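PDB 4B0N: polyketide Synthase III from Ectocarpus siliculosus, which probably transfers acyl groups as a type III polyketide synthase of the chalcone synthase family, acting in the biosynthesis of phlorotannin monomers. Local coordinates for residues A[117-128]-A[221-230]. Residues are numbered along the deposited sequence; the frame is centred on the assembly and turned at random.
Sequences YQVPVDVRLDKF and VELSSVHTTF. With ACD (arachidonic acid), chain D.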
ATOM      1  N   TYR A 117       1.020  12.917  26.672  1.00 43.66           N
ATOM      2  CA  TYR A 117       1.087  12.448  25.282  1.00 42.99           C
ATOM      3  C   TYR A 117      -0.033  11.451  24.947  1.00 42.19           C
ATOM      4  O   TYR A 117       0.211  10.349  24.448  1.00 41.84           O
ATOM      5  CB  TYR A 117       2.492  11.904  24.956  1.00 43.26           C
ATOM      6  CG  TYR A 117       3.573  12.959  25.072  1.00 43.75           C
ATOM      7  CD1 TYR A 117       4.191  13.226  26.297  1.00 44.47           C
ATOM      8  CD2 TYR A 117       3.962  13.709  23.962  1.00 43.60           C
ATOM      9  CE1 TYR A 117       5.171  14.202  26.409  1.00 44.87           C
ATOM     10  CE2 TYR A 117       4.941  14.689  24.065  1.00 44.04           C
ATOM     11  CZ  TYR A 117       5.543  14.931  25.287  1.00 44.52           C
ATOM     12  OH  TYR A 117       6.514  15.902  25.386  1.00 44.67           O
ATOM     13  N   GLN A 118      -1.264  11.867  25.241  1.00 41.68           N
ATOM     14  CA  GLN A 118      -2.460  11.073  24.975  1.00 40.80           C
ATOM     15  C   GLN A 118      -3.252  11.741  23.859  1.00 39.67           C
ATOM     16  O   GLN A 118      -3.986  12.706  24.094  1.00 39.78           O
ATOM     17  CB  GLN A 118      -3.331  10.953  26.232  1.00 41.72           C
ATOM     18  CG  GLN A 118      -2.625  10.404  27.464  1.00 42.56           C
ATOM     19  CD  GLN A 118      -2.578   8.891  27.498  1.00 42.74           C
ATOM     20  OE1 GLN A 118      -3.612   8.225  27.586  1.00 43.21           O
ATOM     21  NE2 GLN A 118      -1.371   8.337  27.443  1.00 42.61           N
ATOM     22  N   VAL A 119      -3.075  11.239  22.640  1.00 38.17           N
ATOM     23  CA  VAL A 119      -3.810  11.728  21.476  1.00 37.07           C
ATOM     24  C   VAL A 119      -4.377  10.538  20.697  1.00 36.36           C
ATOM     25  O   VAL A 119      -3.644   9.595  20.387  1.00 36.08           O
ATOM     26  CB  VAL A 119      -2.930  12.590  20.544  1.00 36.45           C
ATOM     27  CG1 VAL A 119      -3.765  13.184  19.422  1.00 36.34           C
ATOM     28  CG2 VAL A 119      -2.237  13.702  21.317  1.00 36.84           C
ATOM     29  N   PRO A 120      -5.689  10.568  20.396  1.00 35.96           N
ATOM     30  CA  PRO A 120      -6.321   9.508  19.609  1.00 35.60           C
ATOM     31  C   PRO A 120      -5.721   9.399  18.205  1.00 34.93           C
ATOM     32  O   PRO A 120      -5.310  10.420  17.639  1.00 34.78           O
ATOM     33  CB  PRO A 120      -7.782   9.960  19.533  1.00 35.91           C
ATOM     34  CG  PRO A 120      -7.973  10.805  20.742  1.00 36.24           C
ATOM     35  CD  PRO A 120      -6.680  11.540  20.894  1.00 36.10           C
ATOM     36  N   VAL A 121      -5.675   8.177  17.663  1.00 34.12           N
ATOM     37  CA  VAL A 121      -5.089   7.915  16.338  1.00 33.36           C
ATOM     38  C   VAL A 121      -5.640   8.798  15.232  1.00 33.07           C
ATOM     39  O   VAL A 121      -4.880   9.275  14.391  1.00 32.74           O
ATOM     40  CB  VAL A 121      -5.226   6.444  15.868  1.00 33.23           C
ATOM     41  CG1 VAL A 121      -3.871   5.755  15.834  1.00 32.95           C
ATOM     42  CG2 VAL A 121      -6.248   5.672  16.690  1.00 33.51           C
ATOM     43  N   ASP A 122      -6.954   9.001  15.224  1.00 33.27           N
ATOM     44  CA  ASP A 122      -7.584   9.796  14.173  1.00 33.45           C
ATOM     45  C   ASP A 122      -7.100  11.245  14.176  1.00 33.50           C
ATOM     46  O   ASP A 122      -6.848  11.812  13.111  1.00 33.42           O
ATOM     47  CB  ASP A 122      -9.117   9.705  14.221  1.00 33.89           C
ATOM     48  CG  ASP A 122      -9.689  10.004  15.592  1.00 34.36           C
ATOM     49  OD1 ASP A 122      -9.242   9.388  16.586  1.00 34.32           O
ATOM     50  OD2 ASP A 122     -10.606  10.847  15.666  1.00 34.92           O
ATOM     51  N   VAL A 123      -6.944  11.823  15.367  1.00 33.66           N
ATOM     52  CA  VAL A 123      -6.412  13.185  15.517  1.00 33.71           C
ATOM     53  C   VAL A 123      -4.935  13.237  15.103  1.00 33.31           C
ATOM     54  O   VAL A 123      -4.498  14.196  14.460  1.00 33.27           O
ATOM     55  CB  VAL A 123      -6.588  13.720  16.958  1.00 34.10           C
ATOM     56  CG1 VAL A 123      -6.196  15.190  17.051  1.00 34.06           C
ATOM     57  CG2 VAL A 123      -8.023  13.532  17.431  1.00 34.58           C
ATOM     58  N   ARG A 124      -4.183  12.196  15.464  1.00 33.04           N
ATOM     59  CA  ARG A 124      -2.784  12.053  15.050  1.00 32.65           C
ATOM     60  C   ARG A 124      -2.644  11.961  13.529  1.00 32.23           C
ATOM     61  O   ARG A 124      -1.741  12.567  12.946  1.00 32.07           O
ATOM     62  CB  ARG A 124      -2.132  10.836  15.721  1.00 32.69           C
ATOM     63  CG  ARG A 124      -1.837  11.029  17.200  1.00 33.27           C
ATOM     64  CD  ARG A 124      -1.161   9.814  17.815  1.00 33.43           C
ATOM     65  NE  ARG A 124      -1.122   9.898  19.275  1.00 33.99           N
ATOM     66  CZ  ARG A 124      -0.078  10.310  19.994  1.00 34.30           C
ATOM     67  NH1 ARG A 124       1.056  10.676  19.410  1.00 34.29           N
ATOM     68  NH2 ARG A 124      -0.168  10.347  21.315  1.00 34.78           N
ATOM     69  N   LEU A 125      -3.544  11.213  12.893  1.00 32.01           N
ATOM     70  CA  LEU A 125      -3.532  11.064  11.436  1.00 31.61           C
ATOM     71  C   LEU A 125      -4.043  12.318  10.719  1.00 31.73           C
ATOM     72  O   LEU A 125      -3.597  12.627   9.614  1.00 31.53           O
ATOM     73  CB  LEU A 125      -4.306   9.812  11.000  1.00 31.34           C
ATOM     74  CG  LEU A 125      -3.656   8.465  11.342  1.00 30.99           C
ATOM     75  CD1 LEU A 125      -4.675   7.340  11.292  1.00 31.11           C
ATOM     76  CD2 LEU A 125      -2.469   8.164  10.437  1.00 30.55           C
ATOM     77  N   ASP A 126      -4.966  13.038  11.356  1.00 32.12           N
ATOM     78  CA  ASP A 126      -5.425  14.338  10.857  1.00 32.36           C
ATOM     79  C   ASP A 126      -4.278  15.346  10.791  1.00 32.05           C
ATOM     80  O   ASP A 126      -4.213  16.164   9.870  1.00 31.96           O
ATOM     81  CB  ASP A 126      -6.559  14.890  11.730  1.00 33.14           C
ATOM     82  CG  ASP A 126      -7.883  14.159  11.516  1.00 33.58           C
ATOM     83  OD1 ASP A 126      -8.014  13.414  10.516  1.00 33.59           O
ATOM     84  OD2 ASP A 126      -8.796  14.334  12.354  1.00 33.73           O
ATOM     85  N   LYS A 127      -3.384  15.276  11.778  1.00 31.81           N
ATOM     86  CA  LYS A 127      -2.167  16.083  11.803  1.00 31.59           C
ATOM     87  C   LYS A 127      -1.144  15.670  10.750  1.00 31.21           C
ATOM     88  O   LYS A 127      -0.420  16.518  10.218  1.00 31.10           O
ATOM     89  CB  LYS A 127      -1.520  16.030  13.180  1.00 31.73           C
ATOM     90  CG  LYS A 127      -1.518  17.355  13.914  1.00 32.32           C
ATOM     91  CD  LYS A 127      -0.485  18.317  13.354  1.00 32.18           C
ATOM     92  CE  LYS A 127      -0.323  19.508  14.278  1.00 32.46           C
ATOM     93  NZ  LYS A 127      -0.138  20.773  13.522  1.00 32.70           N
ATOM     94  N   PHE A 128      -1.077  14.368  10.462  1.00 30.78           N
ATOM     95  CA  PHE A 128      -0.215  13.861   9.401  1.00 30.28           C
ATOM     96  C   PHE A 128      -0.566  14.533   8.079  1.00 30.41           C
ATOM     97  O   PHE A 128       0.317  15.038   7.385  1.00 30.35           O
ATOM     98  CB  PHE A 128      -0.331  12.339   9.272  1.00 29.89           C
ATOM     99  CG  PHE A 128       0.511  11.764   8.169  1.00 29.43           C
ATOM    100  CD1 PHE A 128       0.021  11.689   6.866  1.00 29.35           C
ATOM    101  CD2 PHE A 128       1.799  11.312   8.426  1.00 29.25           C
ATOM    102  CE1 PHE A 128       0.800  11.173   5.842  1.00 29.09           C
ATOM    103  CE2 PHE A 128       2.583  10.792   7.406  1.00 29.12           C
ATOM    104  CZ  PHE A 128       2.083  10.723   6.112  1.00 28.97           C
ATOM    105  N   VAL A 221       7.158   9.557   2.226  1.00 33.03           N
ATOM    106  CA  VAL A 221       6.867  10.577   3.214  1.00 32.89           C
ATOM    107  C   VAL A 221       6.686   9.900   4.556  1.00 32.77           C
ATOM    108  O   VAL A 221       6.074   8.834   4.646  1.00 32.48           O
ATOM    109  CB  VAL A 221       5.615  11.407   2.843  1.00 33.06           C
ATOM    110  CG1 VAL A 221       4.376  10.523   2.730  1.00 32.98           C
ATOM    111  CG2 VAL A 221       5.395  12.536   3.843  1.00 33.16           C
ATOM    112  N   GLU A 222       7.232  10.521   5.593  1.00 33.20           N
ATOM    113  CA  GLU A 222       7.162   9.958   6.927  1.00 33.25           C
ATOM    114  C   GLU A 222       7.153  11.041   7.991  1.00 33.47           C
ATOM    115  O   GLU A 222       7.940  11.987   7.935  1.00 33.59           O
ATOM    116  CB  GLU A 222       8.330   9.007   7.149  1.00 33.17           C
ATOM    117  CG  GLU A 222       7.910   7.687   7.757  1.00 33.28           C
ATOM    118  CD  GLU A 222       7.262   6.746   6.755  1.00 33.05           C
ATOM    119  OE1 GLU A 222       7.920   6.382   5.757  1.00 32.81           O
ATOM    120  OE2 GLU A 222       6.096   6.361   6.976  1.00 32.78           O
ATOM    121  N   LEU A 223       6.242  10.895   8.950  1.00 33.74           N
ATOM    122  CA  LEU A 223       6.134  11.806  10.086  1.00 33.91           C
ATOM    123  C   LEU A 223       5.944  11.017  11.374  1.00 34.09           C
ATOM    124  O   LEU A 223       4.815  10.828  11.833  1.00 34.24           O
ATOM    125  CB  LEU A 223       4.964  12.780   9.899  1.00 33.82           C
ATOM    126  CG  LEU A 223       5.110  14.039   9.046  1.00 33.79           C
ATOM    127  CD1 LEU A 223       5.046  13.735   7.558  1.00 33.73           C
ATOM    128  CD2 LEU A 223       4.001  15.001   9.424  1.00 33.94           C
ATOM    129  N   SER A 224       7.050  10.552  11.951  1.00 34.12           N
ATOM    130  CA  SER A 224       7.004   9.847  13.233  1.00 34.33           C
ATOM    131  C   SER A 224       6.832  10.790  14.436  1.00 34.79           C
ATOM    132  O   SER A 224       6.641  10.330  15.564  1.00 35.02           O
ATOM    133  CB  SER A 224       8.220   8.921  13.405  1.00 34.25           C
ATOM    134  OG  SER A 224       9.436   9.568  13.082  1.00 33.94           O
ATOM    135  N   SER A 225       6.877  12.101  14.191  1.00 34.98           N
ATOM    136  CA  SER A 225       6.702  13.097  15.257  1.00 35.65           C
ATOM    137  C   SER A 225       5.238  13.315  15.637  1.00 35.79           C
ATOM    138  O   SER A 225       4.927  14.129  16.509  1.00 35.92           O
ATOM    139  CB  SER A 225       7.340  14.438  14.873  1.00 35.77           C
ATOM    140  OG  SER A 225       6.552  15.137  13.923  1.00 35.54           O
ATOM    141  N   VAL A 226       4.341  12.595  14.976  1.00 35.92           N
ATOM    142  CA  VAL A 226       2.921  12.705  15.275  1.00 36.45           C
ATOM    143  C   VAL A 226       2.455  11.491  16.079  1.00 36.71           C
ATOM    144  O   VAL A 226       1.312  11.440  16.528  1.00 36.60           O
ATOM    145  CB  VAL A 226       2.065  12.862  14.000  1.00 36.39           C
ATOM    146  CG1 VAL A 226       0.886  13.774  14.288  1.00 36.53           C
ATOM    147  CG2 VAL A 226       2.884  13.443  12.857  1.00 36.38           C
ATOM    148  N   HIS A 227       3.357  10.527  16.268  1.00 37.15           N
ATOM    149  CA  HIS A 227       3.042   9.278  16.965  1.00 37.68           C
ATOM    150  C   HIS A 227       3.752   9.114  18.284  1.00 38.24           C
ATOM    151  O   HIS A 227       3.812   8.007  18.828  1.00 38.78           O
ATOM    152  CB  HIS A 227       3.333   8.083  16.062  1.00 37.58           C
ATOM    153  CG  HIS A 227       2.513   8.065  14.799  1.00 37.45           C
ATOM    154  ND1 HIS A 227       1.204   7.758  14.793  1.00 37.55           N
ATOM    155  CD2 HIS A 227       2.863   8.331  13.477  1.00 37.37           C
ATOM    156  CE1 HIS A 227       0.734   7.829  13.534  1.00 37.60           C
ATOM    157  NE2 HIS A 227       1.752   8.177  12.729  1.00 37.39           N
ATOM    158  N   THR A 228       4.285  10.209  18.820  1.00 38.57           N
ATOM    159  CA  THR A 228       5.046  10.161  20.066  1.00 39.33           C
ATOM    160  C   THR A 228       4.126   9.922  21.266  1.00 40.38           C
ATOM    161  O   THR A 228       3.045  10.512  21.357  1.00 40.42           O
ATOM    162  CB  THR A 228       5.897  11.435  20.278  1.00 39.25           C
ATOM    163  OG1 THR A 228       5.129  12.436  20.955  1.00 39.28           O
ATOM    164  CG2 THR A 228       6.389  11.981  18.946  1.00 38.54           C
ATOM    165  N   THR A 229       4.560   9.045  22.171  1.00 41.36           N
ATOM    166  CA  THR A 229       3.756   8.643  23.328  1.00 42.50           C
ATOM    167  C   THR A 229       4.514   8.775  24.645  1.00 43.78           C
ATOM    168  O   THR A 229       3.902   8.906  25.711  1.00 44.07           O
ATOM    169  CB  THR A 229       3.271   7.185  23.206  1.00 42.19           C
ATOM    170  OG1 THR A 229       4.402   6.316  23.093  1.00 42.43           O
ATOM    171  CG2 THR A 229       2.373   7.002  21.994  1.00 41.91           C
ATOM    172  N   PHE A 230       5.844   8.740  24.560  1.00 44.82           N
ATOM    173  CA  PHE A 230       6.724   8.736  25.733  1.00 46.31           C
ATOM    174  C   PHE A 230       6.240   7.775  26.823  1.00 47.53           C
ATOM    175  O   PHE A 230       5.896   8.188  27.936  1.00 48.16           O
ATOM    176  CB  PHE A 230       6.928  10.152  26.290  1.00 46.37           C
ATOM    177  CG  PHE A 230       8.073  10.896  25.662  1.00 46.22           C
ATOM    178  CD1 PHE A 230       9.353  10.344  25.634  1.00 46.40           C
ATOM    179  CD2 PHE A 230       7.882  12.167  25.124  1.00 46.07           C
ATOM    180  CE1 PHE A 230      10.414  11.035  25.063  1.00 46.32           C
ATOM    181  CE2 PHE A 230       8.937  12.864  24.553  1.00 46.05           C
ATOM    182  CZ  PHE A 230      10.204  12.296  24.523  1.00 46.27           C
TER
HETATM  183  C1  ACD D1416      11.749   0.224  11.870  0.50 23.54           C
HETATM  184  C2  ACD D1416      10.369   0.203  11.250  0.50 23.41           C
HETATM  185  C3  ACD D1416       9.721   1.578  11.384  0.50 23.15           C
HETATM  186  C4  ACD D1416       8.218   1.459  11.595  0.50 22.89           C
HETATM  187  C5  ACD D1416       7.667   2.754  12.142  0.50 22.63           C
HETATM  188  C6  ACD D1416       6.373   2.873  12.427  0.50 22.29           C
HETATM  189  C7  ACD D1416       5.846   4.183  12.960  0.50 22.03           C
HETATM  190  C8  ACD D1416       6.017   4.287  14.455  0.50 21.82           C
HETATM  191  C9  ACD D1416       6.122   5.492  15.013  0.50 21.65           C
HETATM  192  C10 ACD D1416       6.287   5.633  16.508  0.50 21.55           C
HETATM  193  C11 ACD D1416       7.605   6.291  16.827  0.50 21.41           C
HETATM  194  C12 ACD D1416       7.653   7.320  17.669  0.50 21.36           C
HETATM  195  C13 ACD D1416       8.983   7.963  17.983  0.50 21.44           C
HETATM  196  C14 ACD D1416       8.897   9.465  17.846  0.50 21.57           C
HETATM  197  C15 ACD D1416      10.012  10.191  17.906  0.50 21.69           C
HETATM  198  C16 ACD D1416       9.961  11.694  17.775  0.50 21.75           C
HETATM  199  C17 ACD D1416       9.837  12.311  19.163  0.50 21.97           C
HETATM  200  C18 ACD D1416      11.126  12.985  19.620  0.50 22.05           C
HETATM  201  C19 ACD D1416      11.362  12.705  21.099  0.50 22.22           C
HETATM  202  C20 ACD D1416      12.479  13.563  21.647  0.50 22.33           C
HETATM  203  O1  ACD D1416      12.708  -0.267  11.231  0.50 23.54           O
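Arg124, in the first turn of helix 121-146, reaches the backbone carbonyls of Val226 and Thr228, and its guanidinium group supplies the hydrogen bonds between the two segments. Arg124's side chain runs extended from CG to NE (chi2 -179°), which carries Arg124 NH1 to Thr228 O at 2.8 Å and Val226 O at 3.0 Å, both tilted slightly from the guanidinium plane, with NH1 above the plane of each carbonyl. A weak third bond joins Arg124 NH2 to Thr228 O. Arg124 NE donates to Val119 O (2.8 Å, 161° at the hydrogen), so the group's rotation is fixed from its own segment as well. On one flank the edge of Phe230 meets the face of Tyr117, ring centres 5.2 Å apart and planes at 71°. On the other, Phe128 CD2 lies 3.8 Å from Leu223 CB, while Val226 CG1 abuts Lys127 CB at 3.5 Å. Every touching residue is buried; by contrast, Gln118, Pro120 and Asp126, on the exposed side of the first segment, make no contact with the second. The bound arachidonic acid runs along the 221-230 segment, with Thr228 CG2 3.5 Å from its C17; Ser224, His227, Thr228 and Phe230 line its pocket, and the Arg124 bonds probably help fix the backbone there. Within the thiolase-like fold, helix 121-146 thus packs on the end of sheet strand 215-223, helix 234-242 touches Thr228 and Thr229, helix 170-177 borders Phe128, and Ile286 and Pro288 of the second subunit pack against the helix start.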